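Local coordinates for MW1564 protein (Staphylococcus aureus, PDB 3NTV), which is a putative O-methyltransferase of the caffeoyl-CoA type, which probably transfers a methyl group from S-adenosylmethionine to a hydroxyl of its substrate, at residues 142-147 / 165-170; 54-59 / 221-226; 39-44 / 86-91; 148-153 / 199-204. All blocks are in the same frame, centred on the assembly; numbering follows the deposited sequence. Where two conformers were deposited one is given.

Contact 1: residues 142-147 / 165-170; sequences VYDMIF and LLKHQG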
loop_
_atom_site.group_PDB
_atom_site.type_symbol
_atom_site.label_atom_id
_atom_site.label_comp_id
_atom_site.label_asym_id
_atom_site.label_seq_id
_atom_site.Cartn_x
_atom_site.Cartn_y
_atom_site.Cartn_z
ATOM N N VAL A 142 21.360 12.871 -1.097
ATOM C CA VAL A 142 19.971 13.295 -0.914
ATOM C C VAL A 142 19.195 11.973 -1.141
ATOM O O VAL A 142 19.390 11.295 -2.158
ATOM C CB VAL A 142 19.522 14.409 -1.904
ATOM C CG1 VAL A 142 18.017 14.670 -1.797
ATOM C CG2 VAL A 142 20.296 15.702 -1.643
ATOM N N TYR A 143 18.391 11.589 -0.160
ATOM C CA TYR A 143 17.636 10.326 -0.250
ATOM C C TYR A 143 16.236 10.524 -0.810
ATOM O O TYR A 143 15.642 11.597 -0.674
ATOM C CB TYR A 143 17.581 9.624 1.123
ATOM C CG TYR A 143 18.957 9.244 1.622
ATOM C CD1 TYR A 143 19.577 8.067 1.197
ATOM C CD2 TYR A 143 19.667 10.089 2.471
ATOM C CE1 TYR A 143 20.895 7.771 1.561
ATOM C CE2 TYR A 143 20.971 9.786 2.868
ATOM C CZ TYR A 143 21.587 8.637 2.395
ATOM O OH TYR A 143 22.866 8.339 2.803
ATOM N N ASP A 144 15.737 9.482 -1.497
ATOM C CA ASP A 144 14.391 9.451 -2.069
ATOM C C ASP A 144 13.414 8.736 -1.139
ATOM O O ASP A 144 12.208 8.931 -1.268
ATOM C CB ASP A 144 14.415 8.722 -3.404
ATOM C CG ASP A 144 15.376 9.348 -4.394
ATOM O OD1 ASP A 144 15.438 10.601 -4.449
ATOM O OD2 ASP A 144 16.110 8.594 -5.062
HETATM N N MSE A 145 13.938 7.932 -0.201
HETATM C CA MSE A 145 13.139 7.147 0.756
HETATM C C MSE A 145 13.974 6.891 2.018
HETATM O O MSE A 145 15.181 6.633 1.934
HETATM C CB MSE A 145 12.734 5.782 0.106
HETATM C CG MSE A 145 12.036 4.812 1.061
HETATM SE SE MSE A 145 11.761 3.099 0.159
HETATM C CE MSE A 145 10.131 3.538 -0.784
ATOM N N ILE A 146 13.304 6.980 3.178
ATOM C CA ILE A 146 13.860 6.639 4.478
ATOM C C ILE A 146 12.978 5.496 5.007
ATOM O O ILE A 146 11.742 5.597 4.976
ATOM C CB ILE A 146 13.930 7.856 5.438
ATOM C CG1 ILE A 146 14.917 8.925 4.876
ATOM C CG2 ILE A 146 14.381 7.385 6.846
ATOM C CD1 ILE A 146 14.998 10.251 5.643
ATOM N N PHE A 147 13.607 4.432 5.508
ATOM C CA PHE A 147 12.871 3.274 6.050
ATOM C C PHE A 147 13.193 3.097 7.519
ATOM O O PHE A 147 14.348 2.887 7.882
ATOM C CB PHE A 147 13.208 2.032 5.218
ATOM C CG PHE A 147 12.461 0.748 5.530
ATOM C CD1 PHE A 147 11.140 0.779 5.969
ATOM C CD2 PHE A 147 13.042 -0.488 5.274
ATOM C CE1 PHE A 147 10.430 -0.406 6.212
ATOM C CE2 PHE A 147 12.325 -1.674 5.497
ATOM C CZ PHE A 147 11.020 -1.621 5.960
ATOM N N LEU A 165 17.618 15.167 5.077
ATOM C CA LEU A 165 18.337 14.587 3.935
ATOM C C LEU A 165 17.381 13.990 2.893
ATOM O O LEU A 165 17.847 13.425 1.904
ATOM C CB LEU A 165 19.278 13.473 4.400
ATOM C CG LEU A 165 20.301 13.828 5.464
ATOM C CD1 LEU A 165 21.094 12.609 5.823
ATOM C CD2 LEU A 165 21.235 14.923 4.957
ATOM N N LEU A 166 16.077 14.021 3.163
ATOM C CA LEU A 166 15.078 13.469 2.243
ATOM C C LEU A 166 14.592 14.563 1.282
ATOM O O LEU A 166 14.229 15.665 1.709
ATOM C CB LEU A 166 13.904 12.921 3.077
ATOM C CG LEU A 166 12.756 12.240 2.320
ATOM C CD1 LEU A 166 13.244 10.938 1.653
ATOM C CD2 LEU A 166 11.602 11.948 3.271
ATOM N N LYS A 167 14.546 14.246 -0.004
ATOM C CA LYS A 167 14.097 15.230 -0.986
ATOM C C LYS A 167 12.634 15.556 -0.821
ATOM O O LYS A 167 11.872 14.763 -0.241
ATOM C CB LYS A 167 14.363 14.755 -2.414
ATOM C CG LYS A 167 13.536 13.546 -2.836
ATOM C CD LYS A 167 13.618 13.337 -4.318
ATOM C CE LYS A 167 12.699 12.217 -4.733
ATOM N NZ LYS A 167 12.976 11.812 -6.142
ATOM N N HIS A 168 12.229 16.722 -1.367
ATOM C CA HIS A 168 10.834 17.137 -1.431
ATOM C C HIS A 168 10.116 16.058 -2.277
ATOM O O HIS A 168 10.654 15.605 -3.301
ATOM C CB HIS A 168 10.731 18.516 -2.110
ATOM C CG HIS A 168 9.328 18.932 -2.440
ATOM N ND1 HIS A 168 8.897 19.052 -3.755
ATOM C CD2 HIS A 168 8.298 19.238 -1.615
ATOM C CE1 HIS A 168 7.628 19.423 -3.683
ATOM N NE2 HIS A 168 7.220 19.541 -2.418
ATOM N N GLN A 169 8.941 15.611 -1.798
ATOM C CA GLN A 169 8.149 14.522 -2.404
ATOM C C GLN A 169 8.761 13.135 -2.148
ATOM O O GLN A 169 8.226 12.135 -2.612
ATOM C CB GLN A 169 7.780 14.766 -3.882
ATOM C CG GLN A 169 6.853 15.958 -4.053
ATOM C CD GLN A 169 6.377 16.109 -5.468
ATOM O OE1 GLN A 169 7.153 16.396 -6.385
ATOM N NE2 GLN A 169 5.076 15.957 -5.664
ATOM N N GLY A 170 9.842 13.085 -1.361
ATOM C CA GLY A 170 10.451 11.829 -0.927
ATOM C C GLY A 170 9.522 11.122 0.054
ATOM O O GLY A 170 8.573 11.724 0.574
#
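Tyr143 pairs in parallel with Leu166 and exchanges backbone bonds with the residues on either side of it: Tyr143 N gives to Leu165 O at 2.8 Å, and Lys167 N gives to Tyr143 O at 2.9 Å, both nearly straight. The side chains of Tyr143 and Leu165 run beside each other in the same direction. Leu165 CB lies in the plane of the phenol ring, at its edge and 3.9 Å from Tyr143 CD2, while Leu165 CD1 reaches Tyr143 CE2. The hydroxyl of Tyr143 finds its main partner elsewhere, the carbonyl of Val138. Leu166 turns CG anti to its own N (chi1 -178°), which carries CD1 in against the backbone of the other segment, 3.4 Å from Tyr143 O; its CB is left to meet Ile146 CD1 at 3.9 Å. This pairing closes a beta-alpha-beta crossover of the Rossmann-like methyltransferase sheet, in which the chain leaves strand 143-149, passes through helix 155-162 and returns alongside. A type II turn from Lys167 to Gly170 then shifts the returning chain, and Gly170 CA comes to rest 3.4 Å from Asp144 O. Lys167 places CG between its N and carbonyl carbon (chi1 67°) and is extended beyond. Val142 CG1 meets Lys167 CB at about a right angle, 3.7 Å away, and the far end of Lys167 crosses Asp144. There Lys167 NZ makes a salt bridge of 3.2 Å to Asp144 OD1, its hydrogen bond weak; OD1 also touches the last methylenes of the lysine. Asp144 OD2 accepts from the backbone N of both Lys73 and Asn74.

Contact 2: residues 54-59 / 221-226; sequences IVDRLT and IDDGLA. With SO4 (sulfate ion), chain C.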
loop_
_atom_site.group_PDB
_atom_site.type_symbol
_atom_site.label_atom_id
_atom_site.label_comp_id
_atom_site.label_asym_id
_atom_site.label_seq_id
_atom_site.Cartn_x
_atom_site.Cartn_y
_atom_site.Cartn_z
ATOM N N ILE A 54 12.911 -10.378 10.182
ATOM C CA ILE A 54 13.072 -9.799 8.839
ATOM C C ILE A 54 11.759 -9.147 8.460
ATOM O O ILE A 54 10.723 -9.516 9.007
ATOM C CB ILE A 54 13.706 -10.645 7.690
ATOM C CG1 ILE A 54 12.848 -11.859 7.274
ATOM C CG2 ILE A 54 15.187 -10.987 7.973
ATOM C CD1 ILE A 54 13.070 -12.348 5.861
ATOM N N VAL A 55 11.806 -8.167 7.544
ATOM C CA VAL A 55 10.614 -7.464 7.062
ATOM C C VAL A 55 9.614 -8.502 6.501
ATOM O O VAL A 55 10.036 -9.445 5.830
ATOM C CB VAL A 55 11.027 -6.412 5.990
ATOM C CG1 VAL A 55 9.815 -5.681 5.414
ATOM C CG2 VAL A 55 12.031 -5.413 6.574
ATOM N N ASP A 56 8.307 -8.316 6.751
ATOM C CA ASP A 56 7.323 -9.253 6.224
ATOM C C ASP A 56 7.204 -9.177 4.709
ATOM O O ASP A 56 7.413 -8.117 4.107
ATOM C CB ASP A 56 5.977 -9.101 6.909
ATOM C CG ASP A 56 6.027 -9.539 8.359
ATOM O OD1 ASP A 56 6.230 -10.747 8.607
ATOM O OD2 ASP A 56 5.954 -8.670 9.240
ATOM N N ARG A 57 6.910 -10.320 4.087
ATOM C CA ARG A 57 6.830 -10.421 2.643
ATOM C C ARG A 57 5.886 -9.431 1.956
ATOM O O ARG A 57 6.286 -8.793 0.983
ATOM C CB ARG A 57 6.508 -11.862 2.209
ATOM C CG ARG A 57 6.474 -12.037 0.688
ATOM C CD ARG A 57 7.858 -11.837 0.052
ATOM N NE ARG A 57 7.796 -11.865 -1.409
ATOM C CZ ARG A 57 7.907 -12.961 -2.149
ATOM N NH1 ARG A 57 8.080 -14.145 -1.573
ATOM N NH2 ARG A 57 7.819 -12.886 -3.468
ATOM N N LEU A 58 4.631 -9.335 2.418
ATOM C CA LEU A 58 3.694 -8.440 1.729
ATOM C C LEU A 58 4.079 -6.981 1.915
ATOM O O LEU A 58 3.942 -6.183 0.986
ATOM C CB LEU A 58 2.233 -8.715 2.143
ATOM C CG LEU A 58 1.733 -10.137 1.793
ATOM C CD1 LEU A 58 0.291 -10.325 2.236
ATOM C CD2 LEU A 58 1.852 -10.435 0.293
ATOM N N THR A 59 4.613 -6.649 3.093
ATOM C CA THR A 59 5.105 -5.272 3.365
ATOM C C THR A 59 6.274 -4.967 2.414
ATOM O O THR A 59 6.312 -3.907 1.784
ATOM C CB THR A 59 5.609 -5.198 4.820
ATOM O OG1 THR A 59 4.450 -5.253 5.677
ATOM C CG2 THR A 59 6.403 -3.919 5.097
ATOM N N ILE A 221 -1.492 -4.109 7.631
ATOM C CA ILE A 221 -0.904 -5.250 6.951
ATOM C C ILE A 221 0.270 -5.642 7.806
ATOM O O ILE A 221 0.981 -4.763 8.301
ATOM C CB ILE A 221 -0.452 -4.980 5.485
ATOM C CG1 ILE A 221 0.524 -3.778 5.332
ATOM C CG2 ILE A 221 -1.650 -4.909 4.552
ATOM C CD1 ILE A 221 1.483 -3.903 4.099
ATOM N N ASP A 222 0.454 -6.958 8.022
ATOM C CA ASP A 222 1.611 -7.471 8.763
ATOM C C ASP A 222 1.732 -6.777 10.143
ATOM O O ASP A 222 0.773 -6.813 10.913
ATOM C CB ASP A 222 2.885 -7.317 7.876
ATOM C CG ASP A 222 2.833 -8.114 6.580
ATOM O OD1 ASP A 222 2.323 -9.260 6.601
ATOM O OD2 ASP A 222 3.359 -7.622 5.560
ATOM N N ASP A 223 2.849 -6.090 10.419
ATOM C CA ASP A 223 3.073 -5.395 11.692
ATOM C C ASP A 223 2.552 -3.967 11.709
ATOM O O ASP A 223 2.786 -3.256 12.689
ATOM C CB ASP A 223 4.582 -5.379 11.974
ATOM C CG ASP A 223 5.169 -6.745 12.216
ATOM O OD1 ASP A 223 4.507 -7.557 12.891
ATOM O OD2 ASP A 223 6.296 -7.000 11.731
ATOM N N GLY A 224 1.907 -3.545 10.622
ATOM C CA GLY A 224 1.416 -2.180 10.474
ATOM C C GLY A 224 2.436 -1.360 9.696
ATOM O O GLY A 224 3.640 -1.466 9.957
ATOM N N LEU A 225 1.979 -0.570 8.710
ATOM C CA LEU A 225 2.879 0.232 7.886
ATOM C C LEU A 225 2.338 1.639 7.704
ATOM O O LEU A 225 1.126 1.807 7.559
ATOM C CB LEU A 225 3.038 -0.455 6.498
ATOM C CG LEU A 225 4.165 0.081 5.589
ATOM C CD1 LEU A 225 5.536 -0.272 6.154
ATOM C CD2 LEU A 225 4.051 -0.493 4.185
ATOM N N ALA A 226 3.203 2.640 7.765
ATOM C CA ALA A 226 2.798 4.007 7.456
ATOM C C ALA A 226 3.632 4.475 6.291
ATOM O O ALA A 226 4.815 4.089 6.160
ATOM C CB ALA A 226 2.966 4.941 8.635
HETATM S S SO4 C . 16.089 -7.042 7.153
HETATM O O1 SO4 C . 16.459 -5.998 6.167
HETATM O O2 SO4 C . 17.139 -8.049 7.144
HETATM O O3 SO4 C . 16.003 -6.417 8.498
HETATM O O4 SO4 C . 14.746 -7.537 6.799
HETATM O O HOH W 1 9.019 -8.067 10.564
HETATM O O HOH W 2 3.872 -9.712 10.919
HETATM O O HOH W 3 3.566 -10.795 4.651
HETATM O O HOH W 4 4.876 -4.841 8.378
#
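Two carboxylate oxygens, Asp56 OD2 and Asp223 OD2, approach to 3.0 Å without a hydrogen bond between them, and the carboxylate of Asp222 lies close by. The cluster forms where a type II' turn, Ile221 to Gly224, leading into strand 225-230 meets the amino end of helix 57-70 in the Rossmann-like methyltransferase fold. Asp222 takes the second place of that turn with a positive phi of 53°, unusual for a residue with a side chain, and projects its carboxylate at the helix. Asp56 stands at the N-cap position yet makes no capping bond; Asp222 meets the helix start instead. Its OD2 accepts from Thr59 OG1 at 2.6 Å through the anti lone pair, and weakly from Thr59 N at 2.9 Å, while a water links its OD1 to Leu58 N. The positive end of the helix dipole probably steadies this charge. Another water bridges the acidic cluster, donating to Asp56 OD2 and, weakly, to Asp223 OD1; a separate water donates to Thr59 OG1 and accepts from Asp223 N. Before the helix, Val55 N binds O4 of a sulfate at 3.1 Å; Ala81 N, Ile82 N, Tyr84 N and Ser85 OG complete that site. Thr59 turns OG1 to Asp222 while its CG2, on the other branch, packs on Leu225 CD1 at 3.9 Å.

Contact 3: residues 39-44 / 86-91; sequences SIEVLR and SMQFAS
Helix 84-90, which follows the first strand of the Rossmann-like sheet, is covered on one flank by the turn that leads into helix 43-49. Ile40 does most of the covering. With CG1 set between its backbone N and carbonyl carbon (chi1 55°), it slides past Gln88 in the opposite direction, CG1 lying 3.6 Å from Gln88 CD; its CD1 goes on to Ser91 CB at 4.0 Å, and its CG2 faces the selenomethionine end of Met87. That end is packed tightly, for Leu43 CD1 crosses it at about a right angle, 3.5 Å from Met87 CE. Polar groups border the apolar patch. Gln88 bends at chi2 (-80°), bringing NE2 to 3.1 Å from Glu41 OE1, but the angle is too poor for a hydrogen bond. Elsewhere Gln88 OE1 bonds to Ser38 OG and Lys64 NZ, and Glu41 OE1 to Tyr84 OH. Arg44 NE forms a salt bridge with Glu41 OE2 at 2.8 Å, meeting it on the syn side, tilted 25° from the carboxylate plane, with OE2 nearly in the guanidinium plane. The N-terminal part thus covers the helix after the first strand of a class I (Rossmann-like) methyltransferase fold, consistent with the caffeoyl-CoA O-methyltransferase assignment.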
loop_
_atom_site.group_PDB
_atom_site.type_symbol
_atom_site.label_atom_id
_atom_site.label_comp_id
_atom_site.label_asym_id
_atom_site.label_seq_id
_atom_site.Cartn_x
_atom_site.Cartn_y
_atom_site.Cartn_z
ATOM N N SER A 39 16.442 -14.327 -5.822
ATOM C CA SER A 39 17.448 -15.260 -5.288
ATOM C C SER A 39 17.645 -15.117 -3.766
ATOM O O SER A 39 17.907 -16.113 -3.088
ATOM C CB SER A 39 18.786 -15.082 -6.006
ATOM O OG SER A 39 19.156 -13.715 -6.100
ATOM N N ILE A 40 17.481 -13.892 -3.238
ATOM C CA ILE A 40 17.642 -13.592 -1.809
ATOM C C ILE A 40 16.507 -14.084 -0.889
ATOM O O ILE A 40 16.694 -14.142 0.329
ATOM C CB ILE A 40 18.113 -12.142 -1.510
ATOM C CG1 ILE A 40 17.196 -11.061 -2.145
ATOM C CG2 ILE A 40 19.611 -11.957 -1.846
ATOM C CD1 ILE A 40 17.662 -10.410 -3.495
ATOM N N GLU A 41 15.361 -14.485 -1.467
ATOM C CA GLU A 41 14.220 -15.004 -0.698
ATOM C C GLU A 41 14.586 -16.210 0.178
ATOM O O GLU A 41 13.999 -16.399 1.242
ATOM C CB GLU A 41 13.017 -15.294 -1.617
ATOM C CG GLU A 41 11.668 -15.350 -0.902
ATOM C CD GLU A 41 11.289 -14.176 -0.014
ATOM O OE1 GLU A 41 11.717 -13.031 -0.295
ATOM O OE2 GLU A 41 10.529 -14.401 0.952
ATOM N N VAL A 42 15.624 -16.970 -0.230
ATOM C CA VAL A 42 16.163 -18.121 0.501
ATOM C C VAL A 42 16.581 -17.735 1.942
ATOM O O VAL A 42 16.515 -18.580 2.834
ATOM C CB VAL A 42 17.315 -18.790 -0.307
ATOM C CG1 VAL A 42 17.826 -20.053 0.382
ATOM C CG2 VAL A 42 16.866 -19.114 -1.731
ATOM N N LEU A 43 16.948 -16.451 2.179
ATOM C CA LEU A 43 17.341 -15.965 3.507
ATOM C C LEU A 43 16.200 -15.866 4.529
ATOM O O LEU A 43 16.478 -15.800 5.726
ATOM C CB LEU A 43 18.106 -14.641 3.426
ATOM C CG LEU A 43 19.477 -14.712 2.758
ATOM C CD1 LEU A 43 19.887 -13.365 2.273
ATOM C CD2 LEU A 43 20.542 -15.288 3.709
ATOM N N ARG A 44 14.928 -15.850 4.065
ATOM C CA ARG A 44 13.750 -15.817 4.956
ATOM C C ARG A 44 13.791 -17.046 5.885
ATOM O O ARG A 44 13.523 -16.933 7.082
ATOM C CB ARG A 44 12.440 -15.789 4.130
ATOM C CG ARG A 44 11.186 -15.601 4.990
ATOM C CD ARG A 44 9.971 -15.142 4.193
ATOM N NE ARG A 44 10.123 -13.781 3.660
ATOM C CZ ARG A 44 9.893 -12.665 4.346
ATOM N NH1 ARG A 44 9.516 -12.724 5.619
ATOM N NH2 ARG A 44 10.047 -11.482 3.771
ATOM N N SER A 86 17.655 -4.505 2.375
ATOM C CA SER A 86 18.652 -3.750 1.599
ATOM C C SER A 86 18.882 -4.407 0.244
ATOM O O SER A 86 18.815 -3.752 -0.782
ATOM C CB SER A 86 19.984 -3.696 2.341
ATOM O OG SER A 86 19.824 -3.254 3.674
HETATM N N MSE A 87 19.119 -5.724 0.251
HETATM C CA MSE A 87 19.369 -6.457 -0.993
HETATM C C MSE A 87 18.119 -6.567 -1.853
HETATM O O MSE A 87 18.206 -6.425 -3.065
HETATM C CB MSE A 87 19.955 -7.829 -0.708
HETATM C CG MSE A 87 21.324 -7.733 -0.053
HETATM SE SE MSE A 87 22.121 -9.487 0.232
HETATM C CE MSE A 87 20.892 -10.136 1.501
ATOM N N GLN A 88 16.933 -6.730 -1.222
ATOM C CA GLN A 88 15.687 -6.782 -1.981
ATOM C C GLN A 88 15.463 -5.463 -2.724
ATOM O O GLN A 88 15.109 -5.474 -3.894
ATOM C CB GLN A 88 14.499 -7.130 -1.062
ATOM C CG GLN A 88 14.483 -8.604 -0.645
ATOM C CD GLN A 88 13.921 -9.527 -1.709
ATOM O OE1 GLN A 88 13.776 -9.162 -2.863
ATOM N NE2 GLN A 88 13.569 -10.750 -1.332
ATOM N N PHE A 89 15.746 -4.327 -2.071
ATOM C CA PHE A 89 15.584 -3.027 -2.737
ATOM C C PHE A 89 16.633 -2.850 -3.842
ATOM O O PHE A 89 16.292 -2.398 -4.934
ATOM C CB PHE A 89 15.696 -1.869 -1.731
ATOM C CG PHE A 89 14.711 -1.887 -0.573
ATOM C CD1 PHE A 89 13.458 -2.471 -0.711
ATOM C CD2 PHE A 89 15.023 -1.276 0.635
ATOM C CE1 PHE A 89 12.535 -2.451 0.345
ATOM C CE2 PHE A 89 14.107 -1.273 1.690
ATOM C CZ PHE A 89 12.875 -1.865 1.533
ATOM N N ALA A 90 17.905 -3.191 -3.553
ATOM C CA ALA A 90 18.980 -3.052 -4.539
ATOM C C ALA A 90 18.748 -3.959 -5.753
ATOM O O ALA A 90 19.151 -3.603 -6.862
ATOM C CB ALA A 90 20.320 -3.377 -3.900
ATOM N N SER A 91 18.040 -5.104 -5.549
ATOM C CA SER A 91 17.763 -6.044 -6.642
ATOM C C SER A 91 16.846 -5.491 -7.715
ATOM O O SER A 91 16.783 -6.050 -8.819
ATOM C CB SER A 91 17.247 -7.378 -6.104
ATOM O OG SER A 91 15.879 -7.266 -5.735
#

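Contact 4: residues 148-153 / 199-204; sequences IDAAKA and KKVQDY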
loop_
_atom_site.group_PDB
_atom_site.type_symbol
_atom_site.label_atom_id
_atom_site.label_comp_id
_atom_site.label_asym_id
_atom_site.label_seq_id
_atom_site.Cartn_x
_atom_site.Cartn_y
_atom_site.Cartn_z
ATOM N N ILE A 148 12.183 3.271 8.378
ATOM C CA ILE A 148 12.335 3.205 9.846
ATOM C C ILE A 148 11.362 2.192 10.468
ATOM O O ILE A 148 10.312 1.919 9.898
ATOM C CB ILE A 148 12.038 4.641 10.408
ATOM C CG1 ILE A 148 13.094 5.658 9.964
ATOM C CG2 ILE A 148 11.911 4.680 11.944
ATOM C CD1 ILE A 148 12.530 7.174 10.116
ATOM N N ASP A 149 11.703 1.663 11.650
ATOM C CA ASP A 149 10.823 0.810 12.445
ATOM C C ASP A 149 10.373 1.680 13.627
ATOM O O ASP A 149 11.223 2.188 14.365
ATOM C CB ASP A 149 11.564 -0.442 12.902
ATOM C CG ASP A 149 10.786 -1.450 13.737
ATOM O OD1 ASP A 149 10.033 -1.024 14.644
ATOM O OD2 ASP A 149 10.985 -2.665 13.534
ATOM N N ALA A 150 9.046 1.891 13.796
ATOM C CA ALA A 150 8.534 2.770 14.867
ATOM C C ALA A 150 8.954 2.346 16.275
ATOM O O ALA A 150 8.998 3.180 17.176
ATOM C CB ALA A 150 7.021 2.830 14.813
ATOM N N ALA A 151 9.202 1.061 16.466
ATOM C CA ALA A 151 9.526 0.522 17.789
ATOM C C ALA A 151 11.023 0.459 18.108
ATOM O O ALA A 151 11.377 0.218 19.263
ATOM C CB ALA A 151 8.915 -0.856 17.929
ATOM N N LYS A 152 11.893 0.665 17.098
ATOM C CA LYS A 152 13.346 0.580 17.243
ATOM C C LYS A 152 13.972 1.815 17.856
ATOM O O LYS A 152 14.046 2.876 17.230
ATOM C CB LYS A 152 14.023 0.226 15.900
ATOM C CG LYS A 152 13.967 -1.249 15.525
ATOM C CD LYS A 152 14.867 -1.533 14.293
ATOM C CE LYS A 152 14.458 -2.783 13.547
ATOM N NZ LYS A 152 15.191 -2.915 12.259
ATOM N N ALA A 153 14.475 1.674 19.099
ATOM C CA ALA A 153 15.166 2.764 19.776
ATOM C C ALA A 153 14.424 4.116 19.732
ATOM O O ALA A 153 13.205 4.140 19.937
ATOM C CB ALA A 153 16.622 2.873 19.282
ATOM N N LYS A 199 3.487 1.964 24.030
ATOM C CA LYS A 199 3.454 3.392 24.340
ATOM C C LYS A 199 4.322 4.198 23.368
ATOM O O LYS A 199 3.890 5.238 22.882
ATOM C CB LYS A 199 3.909 3.644 25.795
ATOM C CG LYS A 199 3.214 4.835 26.435
ATOM C CD LYS A 199 4.070 5.511 27.502
ATOM C CE LYS A 199 3.518 6.862 27.908
ATOM N NZ LYS A 199 3.688 7.890 26.843
ATOM N N LYS A 200 5.541 3.716 23.080
ATOM C CA LYS A 200 6.456 4.386 22.156
ATOM C C LYS A 200 5.837 4.490 20.742
ATOM O O LYS A 200 5.865 5.557 20.144
ATOM C CB LYS A 200 7.792 3.608 22.085
ATOM C CG LYS A 200 8.830 4.260 21.163
ATOM C CD LYS A 200 9.913 3.251 20.734
ATOM C CE LYS A 200 10.911 2.982 21.820
ATOM N NZ LYS A 200 12.037 2.146 21.314
ATOM N N VAL A 201 5.277 3.394 20.247
ATOM C CA VAL A 201 4.696 3.311 18.898
ATOM C C VAL A 201 3.468 4.204 18.809
ATOM O O VAL A 201 3.324 4.969 17.851
ATOM C CB VAL A 201 4.439 1.834 18.507
ATOM C CG1 VAL A 201 3.552 1.719 17.287
ATOM C CG2 VAL A 201 5.768 1.109 18.255
ATOM N N GLN A 202 2.598 4.151 19.837
ATOM C CA GLN A 202 1.428 5.025 19.845
ATOM C C GLN A 202 1.829 6.484 19.856
ATOM O O GLN A 202 1.232 7.264 19.103
ATOM C CB GLN A 202 0.480 4.688 21.000
ATOM C CG GLN A 202 -0.226 3.328 20.821
ATOM C CD GLN A 202 -1.096 2.942 22.011
ATOM O OE1 GLN A 202 -1.854 1.962 21.959
ATOM N NE2 GLN A 202 -0.942 3.619 23.135
ATOM N N ASP A 203 2.835 6.867 20.691
ATOM C CA ASP A 203 3.346 8.241 20.724
ATOM C C ASP A 203 3.907 8.638 19.345
ATOM O O ASP A 203 3.648 9.741 18.875
ATOM C CB ASP A 203 4.433 8.406 21.802
ATOM C CG ASP A 203 3.887 8.385 23.220
ATOM O OD1 ASP A 203 2.635 8.391 23.381
ATOM O OD2 ASP A 203 4.702 8.365 24.167
ATOM N N TYR A 204 4.687 7.741 18.713
ATOM C CA TYR A 204 5.254 7.991 17.381
ATOM C C TYR A 204 4.144 8.261 16.372
ATOM O O TYR A 204 4.239 9.235 15.637
ATOM C CB TYR A 204 6.117 6.790 16.924
ATOM C CG TYR A 204 6.691 6.939 15.531
ATOM C CD1 TYR A 204 7.968 7.458 15.335
ATOM C CD2 TYR A 204 5.949 6.586 14.407
ATOM C CE1 TYR A 204 8.505 7.599 14.051
ATOM C CE2 TYR A 204 6.474 6.727 13.120
ATOM C CZ TYR A 204 7.762 7.215 12.950
ATOM O OH TYR A 204 8.327 7.334 11.699
#
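Tyr204 lays one face of its ring over the methyl of Ala150, Ala150 CB standing 3.9 Å from Tyr204 CD2. Its CG is anti to the backbone N (chi1 177°), which carries the phenol out from helix 192-209 toward the end of strand 143-149. The same Ala150 methyl touches Val201 CG2 at 4.0 Å, and that branch also reaches Ala151 CB at 3.7 Å, so one valine methyl fits against two successive alanines. Lys200 supplies the polar half. Bent at chi3 (-76°), it passes Ala150 O with its CD and places NZ between two carbonyls: Ala153 O at 2.7 Å, approached only slightly out of the carbonyl plane, and Ala151 O at 2.9 Å, where the ammonium sits well above the plane. This double grip ties the loop after the strand to the helix. The loop is shaped from within as well, by a type I turn from Asp149 to Lys152 and by an Asx turn in which Asp149 OD1 accepts from Ala151 N at 2.9 Å. Tyr204 OH continues to Thr174 OG1 on strand 170-175, and its ring also touches Ser155 and Phe159, so the contact joins helix 192-209 to helix 155-162 and to the ends of strands 143-149 and 170-175.

Strand 143-149 runs from contact 1 to contact 4, whose centres lie 20 Å apart. Phe147 joins contact 1 to two others: its CE2 packs on Val55 CG2 of contact 2 at 3.9 Å, in the valine conformer given, and its CD2 on Phe89 CE2 of contact 3 at 3.8 Å. Contacts 2 and 3 meet directly, Arg44 NH2 lying 2.9 Å from Val55 O in a probable hydrogen bond. The sulfate bonded to Val55 N in contact 2, probably from the crystallisation liquor, is about 5 Å, nearest atoms, from the Lys152 side chain of contact 4. It sits by the loop after strand 74-78, where relatives bind S-adenosylmethionine, and may mark part of that pocket.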